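Local coordinates for protein ethyl acetate hydrolase (Pseudomonas veronii, PDB 5EFZ) that hydrolyses ethyl acetate to ethanol and acetate, an esterase step in the bacterial breakdown of short-chain methyl ketones such as 2-butanone, at residues A61-S69 with G150-W160. Residues are numbered along the deposited sequence; the frame is centred on the assembly and turned at random.
Sequences AILVPTWYS and GSMGAQQTYEW. With ACT (acetate ion), chain O.
With CG of M152 anti to its own carbonyl carbon (chi1 -70°) and the chain bent at chi3, the sulfur turns toward Y68, whose CG stands anti to its backbone N (chi1 174°). SD settles 3.5 Å from Y68 CB and at the edge of the ring, a Met-aromatic contact. Q156, extended beyond CG, slides past P65 and sets its amide beside P65 and T66. Its NE2 gives a fairly straight bond to M152 O, from above that carbonyl's plane and on the face opposite Q156 N, and a weak one to T66 O (3.0 Å), which also accepts from Q98. OE1 accepts from Q131 NE2 and from a water that in turn accepts from T66 N, so both ends of the buried amide are held. A leucine in its place would probably leave Q131 NE2 and the water without this acceptor, and M152 O and T66 O without this donor. Farther along the helix, W160 meets L63 of the strand at about a right angle, NE1 3.3 Å from L63 CD2 and donating to Q131. At the helix N-terminus, W67 CB lies 3.4 Å from G150 O, which sits at the indole edge, in plane. Y68 N (2.8 Å) and M152 N (3.2 Å) both donate to OXT of an acetate, probably from the crystallisation liquor; S151 OG donates a very short bond to its O, and H334 also binds it. Two backbone N-H groups gripping one oxygen beside the inferred nucleophile S151 are consistent with the oxyanion hole at the nucleophile elbow of an alpha/beta hydrolase.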
ATOM      1  N   ALA A  61      -4.021   4.970  37.497  1.00 20.10           N
ATOM      2  CA  ALA A  61      -2.875   4.804  36.599  1.00 18.23           C
ATOM      3  C   ALA A  61      -3.316   4.402  35.197  1.00 18.78           C
ATOM      4  O   ALA A  61      -4.096   3.457  35.025  1.00 19.11           O
ATOM      5  CB  ALA A  61      -1.922   3.763  37.170  1.00 20.11           C
ATOM      6  N   ILE A  62      -2.801   5.110  34.193  1.00 18.76           N
ATOM      7  CA  ILE A  62      -3.035   4.763  32.782  1.00 17.57           C
ATOM      8  C   ILE A  62      -1.672   4.473  32.148  1.00 17.51           C
ATOM      9  O   ILE A  62      -0.753   5.274  32.267  1.00 17.08           O
ATOM     10  CB  ILE A  62      -3.733   5.897  32.005  1.00 18.12           C
ATOM     11  CG1 ILE A  62      -5.116   6.196  32.603  1.00 17.13           C
ATOM     12  CG2 ILE A  62      -3.830   5.539  30.457  1.00 16.49           C
ATOM     13  CD1 ILE A  62      -5.827   7.369  31.950  1.00 18.56           C
ATOM     14  N   LEU A  63      -1.543   3.321  31.501  1.00 16.93           N
ATOM     15  CA  LEU A  63      -0.254   2.960  30.878  1.00 15.58           C
ATOM     16  C   LEU A  63      -0.353   3.233  29.396  1.00 17.85           C
ATOM     17  O   LEU A  63      -1.322   2.836  28.775  1.00 19.37           O
ATOM     18  CB  LEU A  63       0.085   1.502  31.104  1.00 16.27           C
ATOM     19  CG  LEU A  63       1.328   0.979  30.357  1.00 20.03           C
ATOM     20  CD1 LEU A  63       2.566   1.506  31.030  1.00 21.18           C
ATOM     21  CD2 LEU A  63       1.318  -0.537  30.424  1.00 23.28           C
ATOM     22  N   VAL A  64       0.654   3.919  28.847  1.00 17.94           N
ATOM     23  CA  VAL A  64       0.682   4.263  27.432  1.00 16.41           C
ATOM     24  C   VAL A  64       1.989   3.721  26.836  1.00 15.09           C
ATOM     25  O   VAL A  64       3.051   4.312  27.047  1.00 19.32           O
ATOM     26  CB  VAL A  64       0.603   5.781  27.226  1.00 16.52           C
ATOM     27  CG1 VAL A  64       0.529   6.105  25.727  1.00 15.14           C
ATOM     28  CG2 VAL A  64      -0.676   6.347  27.942  1.00 18.69           C
ATOM     29  N   PRO A  65       1.923   2.577  26.129  1.00 17.79           N
ATOM     30  CA  PRO A  65       3.109   2.081  25.396  1.00 19.46           C
ATOM     31  C   PRO A  65       3.371   2.920  24.162  1.00 18.30           C
ATOM     32  O   PRO A  65       2.504   3.665  23.737  1.00 18.22           O
ATOM     33  CB  PRO A  65       2.721   0.645  24.973  1.00 19.80           C
ATOM     34  CG  PRO A  65       1.483   0.304  25.821  1.00 21.74           C
ATOM     35  CD  PRO A  65       0.781   1.651  26.000  1.00 17.93           C
ATOM     36  N   THR A  66       4.572   2.829  23.597  1.00 16.27           N
ATOM     37  CA  THR A  66       4.906   3.661  22.433  1.00 15.08           C
ATOM     38  C   THR A  66       4.890   2.805  21.167  1.00 18.12           C
ATOM     39  O   THR A  66       4.893   1.551  21.228  1.00 16.04           O
ATOM     40  CB  THR A  66       6.298   4.339  22.612  1.00 16.94           C
ATOM     41  OG1 THR A  66       7.290   3.321  22.714  1.00 17.83           O
ATOM     42  CG2 THR A  66       6.352   5.186  23.945  1.00 16.26           C
ATOM     43  N   TRP A  67       4.858   3.477  20.019  1.00 17.00           N
ATOM     44  CA  TRP A  67       4.651   2.788  18.762  1.00 16.72           C
ATOM     45  C   TRP A  67       5.949   2.699  17.972  1.00 16.65           C
ATOM     46  O   TRP A  67       7.015   3.110  18.442  1.00 18.29           O
ATOM     47  CB  TRP A  67       3.563   3.493  17.931  1.00 18.33           C
ATOM     48  CG  TRP A  67       3.769   4.974  17.718  1.00 19.60           C
ATOM     49  CD1 TRP A  67       4.904   5.607  17.260  1.00 20.61           C
ATOM     50  CD2 TRP A  67       2.782   6.004  17.909  1.00 20.04           C
ATOM     51  NE1 TRP A  67       4.686   6.975  17.178  1.00 21.44           N
ATOM     52  CE2 TRP A  67       3.397   7.243  17.577  1.00 18.33           C
ATOM     53  CE3 TRP A  67       1.448   6.000  18.340  1.00 20.40           C
ATOM     54  CZ2 TRP A  67       2.708   8.462  17.653  1.00 22.08           C
ATOM     55  CZ3 TRP A  67       0.766   7.214  18.429  1.00 19.87           C
ATOM     56  CH2 TRP A  67       1.397   8.427  18.084  1.00 23.77           C
ATOM     57  N   TYR A  68       5.847   2.137  16.773  1.00 14.94           N
ATOM     58  CA  TYR A  68       7.019   1.936  15.921  1.00 16.18           C
ATOM     59  C   TYR A  68       7.712   3.264  15.602  1.00 17.34           C
ATOM     60  O   TYR A  68       7.057   4.165  15.123  1.00 16.16           O
ATOM     61  CB  TYR A  68       6.613   1.251  14.610  1.00 14.07           C
ATOM     62  CG  TYR A  68       7.788   1.164  13.638  1.00 15.61           C
ATOM     63  CD1 TYR A  68       8.726   0.133  13.733  1.00 17.04           C
ATOM     64  CD2 TYR A  68       7.953   2.118  12.625  1.00 14.68           C
ATOM     65  CE1 TYR A  68       9.815   0.057  12.847  1.00 18.25           C
ATOM     66  CE2 TYR A  68       9.049   2.049  11.727  1.00 15.13           C
ATOM     67  CZ  TYR A  68       9.956   1.018  11.854  1.00 18.25           C
ATOM     68  OH  TYR A  68      11.014   0.973  10.983  1.00 17.35           O
ATOM     69  N   SER A  69       9.035   3.344  15.851  1.00 18.04           N
ATOM     70  CA  SER A  69       9.875   4.522  15.588  1.00 18.74           C
ATOM     71  C   SER A  69       9.598   5.679  16.559  1.00 20.45           C
ATOM     72  O   SER A  69      10.249   6.717  16.497  1.00 19.73           O
ATOM     73  CB  SER A  69       9.751   5.020  14.122  1.00 17.85           C
ATOM     74  OG  SER A  69       8.551   5.756  13.916  1.00 19.33           O
ATOM     75  N   GLY A 150      -1.438   2.980  20.265  1.00 15.02           N
ATOM     76  CA  GLY A 150      -1.762   2.885  18.854  1.00 15.84           C
ATOM     77  C   GLY A 150      -0.715   2.062  18.135  1.00 16.24           C
ATOM     78  O   GLY A 150       0.469   2.126  18.471  1.00 17.54           O
ATOM     79  N   SER A 151      -1.188   1.295  17.167  1.00 14.78           N
ATOM     80  CA  SER A 151      -0.374   0.406  16.320  1.00 17.36           C
ATOM     81  C   SER A 151       0.482  -0.561  17.158  1.00 16.71           C
ATOM     82  O   SER A 151      -0.089  -1.439  17.790  1.00 17.02           O
ATOM     83  CB  SER A 151       0.478   1.211  15.359  1.00 20.36           C
ATOM     84  OG  SER A 151       0.960   0.335  14.347  1.00 22.08           O
ATOM     85  N   MET A 152       1.820  -0.465  17.144  1.00 13.83           N
ATOM     86  CA  MET A 152       2.593  -1.320  18.076  1.00 13.25           C
ATOM     87  C   MET A 152       2.192  -1.098  19.534  1.00 17.48           C
ATOM     88  O   MET A 152       2.301  -2.013  20.364  1.00 13.64           O
ATOM     89  CB  MET A 152       4.098  -1.073  17.953  1.00 14.49           C
ATOM     90  CG  MET A 152       4.666  -1.580  16.657  1.00 15.68           C
ATOM     91  SD  MET A 152       6.478  -1.581  16.702  1.00 14.82           S
ATOM     92  CE  MET A 152       6.739  -3.035  17.713  1.00 12.26           C
ATOM     93  N   GLY A 153       1.755   0.119  19.839  1.00 15.99           N
ATOM     94  CA  GLY A 153       1.183   0.428  21.149  1.00 15.00           C
ATOM     95  C   GLY A 153      -0.093  -0.378  21.420  1.00 16.08           C
ATOM     96  O   GLY A 153      -0.343  -0.774  22.554  1.00 15.89           O
ATOM     97  N   ALA A 154      -0.897  -0.589  20.381  1.00 14.37           N
ATOM     98  CA  ALA A 154      -2.095  -1.433  20.446  1.00 16.16           C
ATOM     99  C   ALA A 154      -1.709  -2.909  20.587  1.00 15.54           C
ATOM    100  O   ALA A 154      -2.364  -3.686  21.309  1.00 15.68           O
ATOM    101  CB  ALA A 154      -2.973  -1.231  19.179  1.00 12.49           C
ATOM    102  N   GLN A 155      -0.671  -3.331  19.876  1.00 13.98           N
ATOM    103  CA  GLN A 155      -0.186  -4.697  20.067  1.00 15.10           C
ATOM    104  C   GLN A 155       0.176  -4.968  21.519  1.00 16.90           C
ATOM    105  O   GLN A 155      -0.195  -6.012  22.060  1.00 15.38           O
ATOM    106  CB  GLN A 155       1.052  -4.941  19.211  1.00 16.43           C
ATOM    107  CG  GLN A 155       0.769  -4.958  17.693  1.00 14.94           C
ATOM    108  CD  GLN A 155       2.047  -5.283  16.920  1.00 17.25           C
ATOM    109  OE1 GLN A 155       3.083  -4.654  17.148  1.00 18.19           O
ATOM    110  NE2 GLN A 155       1.989  -6.303  16.055  1.00 16.36           N
ATOM    111  N   GLN A 156       0.899  -4.035  22.154  1.00 14.44           N
ATOM    112  CA  GLN A 156       1.208  -4.184  23.577  1.00 15.27           C
ATOM    113  C   GLN A 156      -0.048  -4.130  24.462  1.00 15.99           C
ATOM    114  O   GLN A 156      -0.115  -4.789  25.498  1.00 15.91           O
ATOM    115  CB  GLN A 156       2.195  -3.101  24.024  1.00 16.02           C
ATOM    116  CG  GLN A 156       3.603  -3.287  23.386  1.00 19.76           C
ATOM    117  CD  GLN A 156       4.448  -2.035  23.502  1.00 18.46           C
ATOM    118  OE1 GLN A 156       5.095  -1.802  24.530  1.00 19.41           O
ATOM    119  NE2 GLN A 156       4.406  -1.193  22.461  1.00 16.38           N
ATOM    120  N   THR A 157      -1.021  -3.314  24.068  1.00 14.13           N
ATOM    121  CA  THR A 157      -2.284  -3.232  24.793  1.00 14.64           C
ATOM    122  C   THR A 157      -3.015  -4.580  24.824  1.00 15.94           C
ATOM    123  O   THR A 157      -3.464  -5.028  25.891  1.00 17.49           O
ATOM    124  CB  THR A 157      -3.181  -2.124  24.177  1.00 17.28           C
ATOM    125  OG1 THR A 157      -2.546  -0.846  24.383  1.00 18.13           O
ATOM    126  CG2 THR A 157      -4.615  -2.099  24.827  1.00 14.20           C
ATOM    127  N   TYR A 158      -3.146  -5.234  23.668  1.00 14.84           N
ATOM    128  CA  TYR A 158      -3.754  -6.559  23.614  1.00 15.19           C
ATOM    129  C   TYR A 158      -2.972  -7.568  24.441  1.00 16.88           C
ATOM    130  O   TYR A 158      -3.539  -8.367  25.199  1.00 18.40           O
ATOM    131  CB  TYR A 158      -3.839  -7.051  22.165  1.00 14.64           C
ATOM    132  CG  TYR A 158      -4.991  -6.445  21.398  1.00 18.43           C
ATOM    133  CD1 TYR A 158      -6.315  -6.594  21.850  1.00 20.09           C
ATOM    134  CD2 TYR A 158      -4.779  -5.740  20.208  1.00 18.26           C
ATOM    135  CE1 TYR A 158      -7.395  -6.055  21.103  1.00 21.34           C
ATOM    136  CE2 TYR A 158      -5.860  -5.205  19.471  1.00 17.79           C
ATOM    137  CZ  TYR A 158      -7.146  -5.372  19.928  1.00 22.20           C
ATOM    138  OH  TYR A 158      -8.196  -4.820  19.190  1.00 20.74           O
ATOM    139  N   GLU A 159      -1.657  -7.542  24.293  1.00 16.48           N
ATOM    140  CA  GLU A 159      -0.851  -8.473  25.057  1.00 14.85           C
ATOM    141  C   GLU A 159      -1.026  -8.271  26.572  1.00 19.45           C
ATOM    142  O   GLU A 159      -1.132  -9.245  27.338  1.00 17.86           O
ATOM    143  CB  GLU A 159       0.624  -8.335  24.658  1.00 15.56           C
ATOM    144  CG  GLU A 159       1.590  -9.202  25.508  1.00 20.68           C
ATOM    145  CD  GLU A 159       1.527 -10.718  25.243  1.00 22.88           C
ATOM    146  OE1 GLU A 159       0.974 -11.182  24.204  1.00 22.89           O
ATOM    147  OE2 GLU A 159       2.043 -11.473  26.107  1.00 22.36           O
ATOM    148  N   TRP A 160      -1.086  -7.011  27.004  1.00 19.06           N
ATOM    149  CA  TRP A 160      -1.394  -6.709  28.412  1.00 19.04           C
ATOM    150  C   TRP A 160      -2.720  -7.336  28.840  1.00 19.60           C
ATOM    151  O   TRP A 160      -2.788  -8.007  29.882  1.00 21.82           O
ATOM    152  CB  TRP A 160      -1.466  -5.184  28.639  1.00 17.22           C
ATOM    153  CG  TRP A 160      -0.247  -4.631  29.325  1.00 17.12           C
ATOM    154  CD1 TRP A 160       0.813  -3.985  28.735  1.00 17.55           C
ATOM    155  CD2 TRP A 160       0.074  -4.750  30.721  1.00 17.74           C
ATOM    156  NE1 TRP A 160       1.760  -3.680  29.684  1.00 16.61           N
ATOM    157  CE2 TRP A 160       1.305  -4.103  30.918  1.00 16.03           C
ATOM    158  CE3 TRP A 160      -0.614  -5.260  31.835  1.00 17.98           C
ATOM    159  CZ2 TRP A 160       1.892  -3.992  32.178  1.00 16.64           C
ATOM    160  CZ3 TRP A 160      -0.041  -5.138  33.089  1.00 19.25           C
ATOM    161  CH2 TRP A 160       1.207  -4.521  33.249  1.00 18.62           C
TER
HETATM  162  C   ACT O 409       3.322   2.289  14.305  1.00 27.32           C
HETATM  163  O   ACT O 409       2.663   1.816  13.336  1.00 26.49           O
HETATM  164  OXT ACT O 409       3.526   1.526  15.308  1.00 25.91           O
HETATM  165  CH3 ACT O 409       3.808   3.698  14.263  1.00 23.64           C
HETATM  166  O   HOH W   1       1.253   4.111  21.350  1.00 19.12           O
HETATM  167  O   HOH W   2       6.222   0.774  24.661  1.00 17.16           O